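Local coordinates for siderophore-interacting protein (Aeromonas hydrophila, PDB 6K2L) that binds flavin-adenine dinucleotide and, as in related siderophore-interacting proteins, probably reduces ferric siderophores so that their iron can be released, at residues 29-33 against 89-94; 36-40 against 123-127; 171-177 against 189-193. The protein carries 1 engineered substitution. All coordinates share one frame; numbering follows the deposited sequence.

Interaction 1 (29-33 against 89-94); sequences CLTSP and RREALE
At the hairpin end of the flavin-binding barrel, T31 and C29 on strand 25-31 meet the turn that links strands 79-89 and 94-100 through L93 and E94. The hydroxyl of T31 supplies the hydrogen bond between the two segments: OG1 donates to the carbonyl O of L93 over 2.7 Å, approaching 29° off the carbonyl plane. Its side chain puts OG1 opposite the backbone N (chi1 179°), while CG2 takes the crowded position between N and the carbonyl carbon. The same L93 O also accepts a CH contact from T31 CA. Beside it, E94 CA lies 3.3 Å from L30 O, so the backbones touch through carbon-bound hydrogens as well.

The turn illustrates how a beta hairpin accommodates a G1 beta bulge. A type I turn runs from R90 to L93, and L93 and E94 then stand together across from R89, with L93 in the left-handed helical region although it is not glycine. R89 and E94 exchange both backbone bonds, R89 N to E94 O and E94 N to R89 O, closing the hairpin neck.

L93 turns its side chain onto the chain just past strand 25-31: CD2 sits 3.5 Å from S32 O, and CD1 reaches P33 CA. On the far side of the T31 bond, C29 SG lies against the E94 chain, 3.6 Å from both CG and OE1. E94 OE1 uses its anti lone pair for R89 NH2, 2.7 Å away and almost in the guanidinium plane; the N-H points at it with an angle of 164°. C29 SG approaches an edge of that guanidinium at NH2, while D96 binds NH1 and so gives R89 a second anionic partner.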
loop_
_atom_site.group_PDB
_atom_site.type_symbol
_atom_site.label_atom_id
_atom_site.label_comp_id
_atom_site.label_asym_id
_atom_site.label_seq_id
_atom_site.Cartn_x
_atom_site.Cartn_y
_atom_site.Cartn_z
ATOM N N CYS A 29 5.619 8.034 -14.355
ATOM C CA CYS A 29 4.893 8.649 -13.259
ATOM C C CYS A 29 3.921 9.663 -13.831
ATOM O O CYS A 29 4.324 10.590 -14.534
ATOM C CB CYS A 29 5.848 9.320 -12.282
ATOM S SG CYS A 29 4.959 10.379 -11.138
ATOM N N LEU A 30 2.652 9.484 -13.538
ATOM C CA LEU A 30 1.586 10.253 -14.136
ATOM C C LEU A 30 0.934 11.096 -13.058
ATOM O O LEU A 30 0.876 10.710 -11.889
ATOM C CB LEU A 30 0.570 9.333 -14.782
ATOM C CG LEU A 30 1.174 8.513 -15.927
ATOM C CD1 LEU A 30 0.593 7.130 -15.895
ATOM C CD2 LEU A 30 0.845 9.177 -17.213
ATOM N N THR A 31 0.477 12.273 -13.447
ATOM C CA THR A 31 -0.093 13.197 -12.491
ATOM C C THR A 31 -1.273 13.911 -13.118
ATOM O O THR A 31 -1.344 14.069 -14.340
ATOM C CB THR A 31 0.946 14.218 -12.006
ATOM O OG1 THR A 31 0.319 15.118 -11.082
ATOM C CG2 THR A 31 1.562 15.009 -13.177
ATOM N N SER A 32 -2.195 14.331 -12.257
ATOM C CA SER A 32 -3.382 15.122 -12.565
ATOM C C SER A 32 -4.040 15.559 -11.268
ATOM O O SER A 32 -4.031 14.807 -10.276
ATOM C CB SER A 32 -4.404 14.343 -13.390
ATOM O OG SER A 32 -5.296 15.215 -14.077
ATOM N N PRO A 33 -4.605 16.768 -11.226
ATOM C CA PRO A 33 -5.461 17.138 -10.087
ATOM C C PRO A 33 -6.692 16.257 -9.962
ATOM O O PRO A 33 -7.266 16.173 -8.870
ATOM C CB PRO A 33 -5.825 18.597 -10.392
ATOM C CG PRO A 33 -4.649 19.086 -11.225
ATOM C CD PRO A 33 -4.323 17.916 -12.104
ATOM N N ARG A 89 0.502 7.951 -4.914
ATOM C CA ARG A 89 0.748 8.947 -3.862
ATOM C C ARG A 89 -0.308 10.044 -3.991
ATOM O O ARG A 89 -0.180 10.961 -4.816
ATOM C CB ARG A 89 2.169 9.508 -3.966
ATOM C CG ARG A 89 3.240 8.456 -3.698
ATOM C CD ARG A 89 4.659 8.965 -3.961
ATOM N NE ARG A 89 4.908 9.308 -5.360
ATOM C CZ ARG A 89 5.336 8.444 -6.284
ATOM N NH1 ARG A 89 5.546 7.168 -5.971
ATOM N NH2 ARG A 89 5.554 8.853 -7.534
ATOM N N ARG A 90 -1.363 9.924 -3.186
ATOM C CA ARG A 90 -2.495 10.846 -3.274
ATOM C C ARG A 90 -2.062 12.293 -3.060
ATOM O O ARG A 90 -2.413 13.180 -3.852
ATOM C CB ARG A 90 -3.551 10.460 -2.254
ATOM C CG ARG A 90 -4.888 11.083 -2.515
ATOM C CD ARG A 90 -5.842 10.719 -1.409
ATOM N NE ARG A 90 -6.276 9.336 -1.510
ATOM C CZ ARG A 90 -7.058 8.880 -2.478
ATOM N NH1 ARG A 90 -7.473 9.698 -3.431
ATOM N NH2 ARG A 90 -7.419 7.605 -2.504
ATOM N N GLU A 91 -1.309 12.550 -1.980
ATOM C CA GLU A 91 -0.890 13.912 -1.655
ATOM C C GLU A 91 -0.120 14.543 -2.814
ATOM O O GLU A 91 -0.366 15.702 -3.179
ATOM C CB GLU A 91 -0.048 13.904 -0.378
ATOM C CG GLU A 91 0.263 15.284 0.208
ATOM C CD GLU A 91 0.525 15.243 1.724
ATOM O OE1 GLU A 91 -0.372 14.792 2.477
ATOM O OE2 GLU A 91 1.623 15.666 2.167
ATOM N N ALA A 92 0.797 13.791 -3.423
ATOM C CA ALA A 92 1.583 14.313 -4.528
ATOM C C ALA A 92 0.805 14.343 -5.834
ATOM O O ALA A 92 1.313 14.889 -6.822
ATOM C CB ALA A 92 2.845 13.474 -4.701
ATOM N N LEU A 93 -0.399 13.765 -5.852
ATOM C CA LEU A 93 -1.191 13.590 -7.064
ATOM C C LEU A 93 -0.406 12.815 -8.130
ATOM O O LEU A 93 -0.378 13.179 -9.306
ATOM C CB LEU A 93 -1.670 14.945 -7.596
ATOM C CG LEU A 93 -2.675 15.710 -6.716
ATOM C CD1 LEU A 93 -2.685 17.174 -7.072
ATOM C CD2 LEU A 93 -4.100 15.134 -6.782
ATOM N N GLU A 94 0.227 11.718 -7.715
ATOM C CA GLU A 94 1.076 10.950 -8.621
ATOM C C GLU A 94 0.645 9.493 -8.639
ATOM O O GLU A 94 0.222 8.949 -7.613
ATOM C CB GLU A 94 2.559 11.030 -8.216
ATOM C CG GLU A 94 3.253 12.334 -8.621
ATOM C CD GLU A 94 4.593 12.532 -7.909
ATOM O OE1 GLU A 94 5.331 11.531 -7.771
ATOM O OE2 GLU A 94 4.916 13.678 -7.500
#

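Interaction 2 (36-40 against 123-127); sequences ADYPF and ISGPG
Two irregular loops run side by side in roughly the same direction, with the CA atoms of Y38 and G125 7.7 Å apart and those of P39 and P126 7.6 Å apart. Both belong to the antiparallel barrel of the FAD-binding domain: residues 36-40 lie on the connection from strand 25-31 to strand 46-51, and residues 123-127 carry the chain out of strand 120-123. At this separation the gap has to be bridged by side chains, and a tyrosine is long enough to do so. Its first torsion (chi1 -164°) swings the ring away from the backbone N, and Y38 thus extends across the gap and ends in a hydroxyl that donates to S124 O. The bond measures 3.0 Å from OH to O; it lies in the carbonyl plane, on a lone pair, and the oxygen is at the edge of the tyrosine ring.

Hydrophobic groups hold the end of that ring. I123 CD1 comes obliquely to within 3.9 Å of Y38 CE1, and P126 arrives from the opposite direction, its CD 4.0 Å from Y38 CZ. P39, next in sequence, rests its CD over one face of the ring near the rim and makes its own contact across the gap, CB to P126 CG at 4.2 Å. I47, from strand 46-51, also packs on Y38.

The acceptor loop is braced internally and against the barrel. S124 OG is engaged by K48 N of the same strand 46-51, and it donates to G125 O, 2.7 Å away, in that carbonyl's plane and on a lone pair.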
loop_
_atom_site.group_PDB
_atom_site.type_symbol
_atom_site.label_atom_id
_atom_site.label_comp_id
_atom_site.label_asym_id
_atom_site.label_seq_id
_atom_site.Cartn_x
_atom_site.Cartn_y
_atom_site.Cartn_z
ATOM N N ALA A 36 -6.970 13.413 -7.004
ATOM C CA ALA A 36 -7.212 13.706 -5.596
ATOM C C ALA A 36 -8.292 12.805 -4.992
ATOM O O ALA A 36 -8.186 12.391 -3.834
ATOM C CB ALA A 36 -7.585 15.180 -5.442
ATOM N N ASP A 37 -9.333 12.476 -5.748
ATOM C CA ASP A 37 -10.363 11.572 -5.246
ATOM C C ASP A 37 -10.218 10.147 -5.788
ATOM O O ASP A 37 -11.149 9.341 -5.655
ATOM C CB ASP A 37 -11.749 12.117 -5.581
ATOM C CG ASP A 37 -11.881 12.456 -7.031
ATOM O OD1 ASP A 37 -10.843 12.387 -7.712
ATOM O OD2 ASP A 37 -12.994 12.794 -7.494
ATOM N N TYR A 38 -9.088 9.828 -6.398
ATOM C CA TYR A 38 -8.890 8.494 -6.952
ATOM C C TYR A 38 -8.863 7.473 -5.820
ATOM O O TYR A 38 -8.178 7.697 -4.817
ATOM C CB TYR A 38 -7.582 8.444 -7.751
ATOM C CG TYR A 38 -7.467 7.246 -8.668
ATOM C CD1 TYR A 38 -8.061 7.243 -9.917
ATOM C CD2 TYR A 38 -6.752 6.120 -8.282
ATOM C CE1 TYR A 38 -7.950 6.146 -10.751
ATOM C CE2 TYR A 38 -6.640 5.030 -9.098
ATOM C CZ TYR A 38 -7.236 5.044 -10.333
ATOM O OH TYR A 38 -7.149 3.943 -11.157
ATOM N N PRO A 39 -9.587 6.355 -5.940
ATOM C CA PRO A 39 -9.587 5.335 -4.875
ATOM C C PRO A 39 -8.197 4.796 -4.538
ATOM O O PRO A 39 -7.255 4.861 -5.335
ATOM C CB PRO A 39 -10.469 4.230 -5.451
ATOM C CG PRO A 39 -11.346 4.920 -6.432
ATOM C CD PRO A 39 -10.577 6.069 -6.992
ATOM N N PHE A 40 -8.088 4.230 -3.337
ATOM C CA PHE A 40 -6.814 3.719 -2.813
ATOM C C PHE A 40 -6.344 2.459 -3.552
ATOM O O PHE A 40 -6.718 1.332 -3.221
ATOM C CB PHE A 40 -6.915 3.426 -1.307
ATOM C CG PHE A 40 -7.674 4.477 -0.506
ATOM C CD1 PHE A 40 -6.984 5.394 0.300
ATOM C CD2 PHE A 40 -9.073 4.529 -0.532
ATOM C CE1 PHE A 40 -7.672 6.345 1.048
ATOM C CE2 PHE A 40 -9.767 5.476 0.207
ATOM C CZ PHE A 40 -9.063 6.383 0.998
ATOM N N ILE A 123 -6.760 6.732 -18.130
ATOM C CA ILE A 123 -6.835 5.520 -17.321
ATOM C C ILE A 123 -8.200 5.412 -16.657
ATOM O O ILE A 123 -8.838 6.413 -16.306
ATOM C CB ILE A 123 -5.724 5.428 -16.247
ATOM C CG1 ILE A 123 -5.889 6.528 -15.200
ATOM C CG2 ILE A 123 -4.344 5.492 -16.884
ATOM C CD1 ILE A 123 -5.559 6.065 -13.821
ATOM N N SER A 124 -8.631 4.162 -16.507
ATOM C CA SER A 124 -9.844 3.761 -15.814
ATOM C C SER A 124 -9.632 3.785 -14.306
ATOM O O SER A 124 -8.577 4.182 -13.803
ATOM C CB SER A 124 -10.212 2.353 -16.222
ATOM O OG SER A 124 -9.473 1.474 -15.382
ATOM N N GLY A 125 -10.612 3.287 -13.563
ATOM C CA GLY A 125 -10.466 3.094 -12.141
ATOM C C GLY A 125 -9.923 1.709 -11.873
ATOM O O GLY A 125 -9.716 0.918 -12.801
ATOM N N PRO A 126 -9.675 1.381 -10.606
ATOM C CA PRO A 126 -9.051 0.097 -10.289
ATOM C C PRO A 126 -10.058 -1.038 -10.156
ATOM O O PRO A 126 -11.204 -0.857 -9.740
ATOM C CB PRO A 126 -8.333 0.380 -8.958
ATOM C CG PRO A 126 -8.948 1.647 -8.408
ATOM C CD PRO A 126 -9.945 2.182 -9.404
ATOM N N GLY A 127 -9.619 -2.225 -10.573
ATOM C CA GLY A 127 -10.342 -3.461 -10.328
ATOM C C GLY A 127 -9.431 -4.481 -9.643
ATOM O O GLY A 127 -8.225 -4.246 -9.401
#

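Interaction 3 (171-177 against 189-193); sequences PYQEDVQ and WFVGS
Methyl-on-ring packing dominates this contact, with V176 laid over the indole of W189. V176 CG1 sits 3.6 Å from the centroid of the five-membered ring and only 5° from its normal, a CH-pi contact made squarely over the face. With chi1 at 172° the valine holds CG1 trans to its own N, and this leaves CG2 to touch the six-membered part of the indole, 3.8 Å from W189 CE3, and W189 CB. The backbone N of Q177 lies over the same ring face as CG1, and Q177 CG closes on W189 CH2 at 3.9 Å.

A second group of van der Waals contacts sets methyls against backbone and amide atoms. V191 divides its methyls between neighbours: CG1 approaches the backbone of Y172 and Q173, whereas CG2 meets Q173 OE1 at 3.7 Å. The glutamine chain, bent at chi2, crosses the valine at about a right angle.

These contacts exemplify how a parallel sheet edge is finished in the C-terminal domain, which probably has the NAD/ferredoxin-reductase-like fold. Strands 163-170 and 185-191 are adjacent and parallel, and 171-177 begins the loop joining them; 185-191 is outermost on its side within this chain. The 3-10 turn at 173-175 folds that loop back over the edge strand, while L148 from helix 148-155 also packs on W189.

One CA-H...O contact adds to the packing: P171 CA points its hydrogen nearly straight at G192 O, 3.2 Å away (166° at the hydrogen), at a proline whose side chain is about 7 Å from the bound FAD. Q177 O makes a plain close approach of 3.2 Å to W189 CZ2.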
loop_
_atom_site.group_PDB
_atom_site.type_symbol
_atom_site.label_atom_id
_atom_site.label_comp_id
_atom_site.label_asym_id
_atom_site.label_seq_id
_atom_site.Cartn_x
_atom_site.Cartn_y
_atom_site.Cartn_z
ATOM N N PRO A 171 13.965 -11.535 -19.454
ATOM C CA PRO A 171 14.638 -11.840 -20.728
ATOM C C PRO A 171 16.152 -11.605 -20.731
ATOM O O PRO A 171 16.864 -12.188 -21.557
ATOM C CB PRO A 171 13.934 -10.896 -21.714
ATOM C CG PRO A 171 13.558 -9.722 -20.890
ATOM C CD PRO A 171 13.189 -10.284 -19.536
ATOM N N TYR A 172 16.658 -10.753 -19.838
ATOM C CA TYR A 172 18.083 -10.458 -19.784
ATOM C C TYR A 172 18.566 -10.332 -18.344
ATOM O O TYR A 172 17.819 -9.938 -17.444
ATOM C CB TYR A 172 18.424 -9.158 -20.523
ATOM C CG TYR A 172 18.148 -9.164 -22.009
ATOM C CD1 TYR A 172 18.996 -9.828 -22.892
ATOM C CD2 TYR A 172 17.053 -8.483 -22.537
ATOM C CE1 TYR A 172 18.762 -9.813 -24.264
ATOM C CE2 TYR A 172 16.802 -8.476 -23.908
ATOM C CZ TYR A 172 17.672 -9.136 -24.763
ATOM O OH TYR A 172 17.448 -9.140 -26.116
ATOM N N GLN A 173 19.857 -10.610 -18.154
ATOM C CA GLN A 173 20.483 -10.546 -16.836
ATOM C C GLN A 173 20.430 -9.151 -16.228
ATOM O O GLN A 173 20.357 -9.028 -15.004
ATOM C CB GLN A 173 21.945 -11.039 -16.924
ATOM C CG GLN A 173 22.787 -10.809 -15.668
ATOM C CD GLN A 173 22.507 -11.846 -14.539
ATOM O OE1 GLN A 173 22.192 -13.018 -14.811
ATOM N NE2 GLN A 173 22.626 -11.407 -13.275
ATOM N N GLU A 174 20.435 -8.094 -17.045
ATOM C CA GLU A 174 20.431 -6.733 -16.504
ATOM C C GLU A 174 19.086 -6.310 -15.926
ATOM O O GLU A 174 19.016 -5.256 -15.278
ATOM C CB GLU A 174 20.842 -5.726 -17.579
ATOM C CG GLU A 174 22.320 -5.759 -17.931
ATOM C CD GLU A 174 22.660 -6.782 -19.015
ATOM O OE1 GLU A 174 23.751 -6.629 -19.605
ATOM O OE2 GLU A 174 21.853 -7.718 -19.286
ATOM N N ASP A 175 18.021 -7.081 -16.151
ATOM C CA ASP A 175 16.700 -6.756 -15.626
ATOM C C ASP A 175 16.414 -7.412 -14.281
ATOM O O ASP A 175 15.384 -7.117 -13.668
ATOM C CB ASP A 175 15.636 -7.098 -16.663
ATOM C CG ASP A 175 15.678 -6.127 -17.858
ATOM O OD1 ASP A 175 15.416 -4.920 -17.638
ATOM O OD2 ASP A 175 16.015 -6.550 -18.996
ATOM N N VAL A 176 17.322 -8.254 -13.793
ATOM C CA VAL A 176 17.324 -8.660 -12.395
ATOM C C VAL A 176 17.567 -7.426 -11.540
ATOM O O VAL A 176 18.455 -6.614 -11.827
ATOM C CB VAL A 176 18.390 -9.735 -12.136
ATOM C CG1 VAL A 176 18.518 -10.009 -10.647
ATOM C CG2 VAL A 176 18.048 -11.013 -12.888
ATOM N N GLN A 177 16.760 -7.257 -10.507
ATOM C CA GLN A 177 16.838 -6.055 -9.706
ATOM C C GLN A 177 16.620 -6.428 -8.255
ATOM O O GLN A 177 16.225 -7.546 -7.934
ATOM C CB GLN A 177 15.817 -5.012 -10.167
ATOM C CG GLN A 177 14.613 -5.585 -10.865
ATOM C CD GLN A 177 13.567 -4.524 -11.205
ATOM O OE1 GLN A 177 13.020 -3.852 -10.315
ATOM N NE2 GLN A 177 13.261 -4.388 -12.508
ATOM N N TRP A 189 15.763 -15.729 -9.471
ATOM C CA TRP A 189 15.652 -15.156 -10.806
ATOM C C TRP A 189 16.118 -16.148 -11.871
ATOM O O TRP A 189 17.163 -16.795 -11.742
ATOM C CB TRP A 189 16.469 -13.864 -10.907
ATOM C CG TRP A 189 15.987 -12.704 -10.023
ATOM C CD1 TRP A 189 16.306 -12.480 -8.710
ATOM C CD2 TRP A 189 15.143 -11.605 -10.414
ATOM N NE1 TRP A 189 15.717 -11.317 -8.261
ATOM C CE2 TRP A 189 14.999 -10.763 -9.290
ATOM C CE3 TRP A 189 14.499 -11.252 -11.602
ATOM C CZ2 TRP A 189 14.215 -9.609 -9.316
ATOM C CZ3 TRP A 189 13.739 -10.105 -11.623
ATOM C CH2 TRP A 189 13.602 -9.296 -10.482
ATOM N N PHE A 190 15.341 -16.257 -12.934
ATOM C CA PHE A 190 15.670 -17.076 -14.087
ATOM C C PHE A 190 15.783 -16.138 -15.276
ATOM O O PHE A 190 14.869 -15.339 -15.519
ATOM C CB PHE A 190 14.604 -18.147 -14.312
ATOM C CG PHE A 190 14.625 -19.223 -13.273
ATOM C CD1 PHE A 190 15.264 -20.410 -13.523
ATOM C CD2 PHE A 190 14.039 -19.030 -12.024
ATOM C CE1 PHE A 190 15.297 -21.401 -12.573
ATOM C CE2 PHE A 190 14.077 -20.017 -11.059
ATOM C CZ PHE A 190 14.702 -21.211 -11.339
ATOM N N VAL A 191 16.921 -16.186 -15.965
ATOM C CA VAL A 191 17.108 -15.468 -17.216
ATOM C C VAL A 191 16.717 -16.391 -18.356
ATOM O O VAL A 191 17.115 -17.561 -18.375
ATOM C CB VAL A 191 18.556 -14.986 -17.371
ATOM C CG1 VAL A 191 18.726 -14.286 -18.719
ATOM C CG2 VAL A 191 18.915 -14.045 -16.214
ATOM N N GLY A 192 15.928 -15.876 -19.296
ATOM C CA GLY A 192 15.582 -16.639 -20.480
ATOM C C GLY A 192 14.466 -15.973 -21.255
ATOM O O GLY A 192 13.862 -14.985 -20.822
ATOM N N SER A 193 14.193 -16.541 -22.416
ATOM C CA SER A 193 13.141 -16.059 -23.281
ATOM C C SER A 193 11.816 -16.700 -22.877
ATOM O O SER A 193 11.813 -17.740 -22.204
ATOM C CB SER A 193 13.510 -16.379 -24.727
ATOM O OG SER A 193 12.370 -16.567 -25.540
#

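From the N terminus, strand 25-31 supplies the first half of interaction 1, and the following loop supplies that of interaction 2. Residues 89-94 close the first loop and 123-127 the second, so the two contacts cross along the chain. They also touch: R90 probably hydrogen-bonds to the carbonyl of A36, and L93 packs on A36. Together they tie a hairpin, a connection between barrel strands and the exit from the last barrel strand into one cluster of the FAD-binding domain. Interaction 3 follows in series, closing a short loop between adjacent strands of the parallel sheet; its centre is about 31 Å from that of interaction 1 and 32 Å from that of interaction 2.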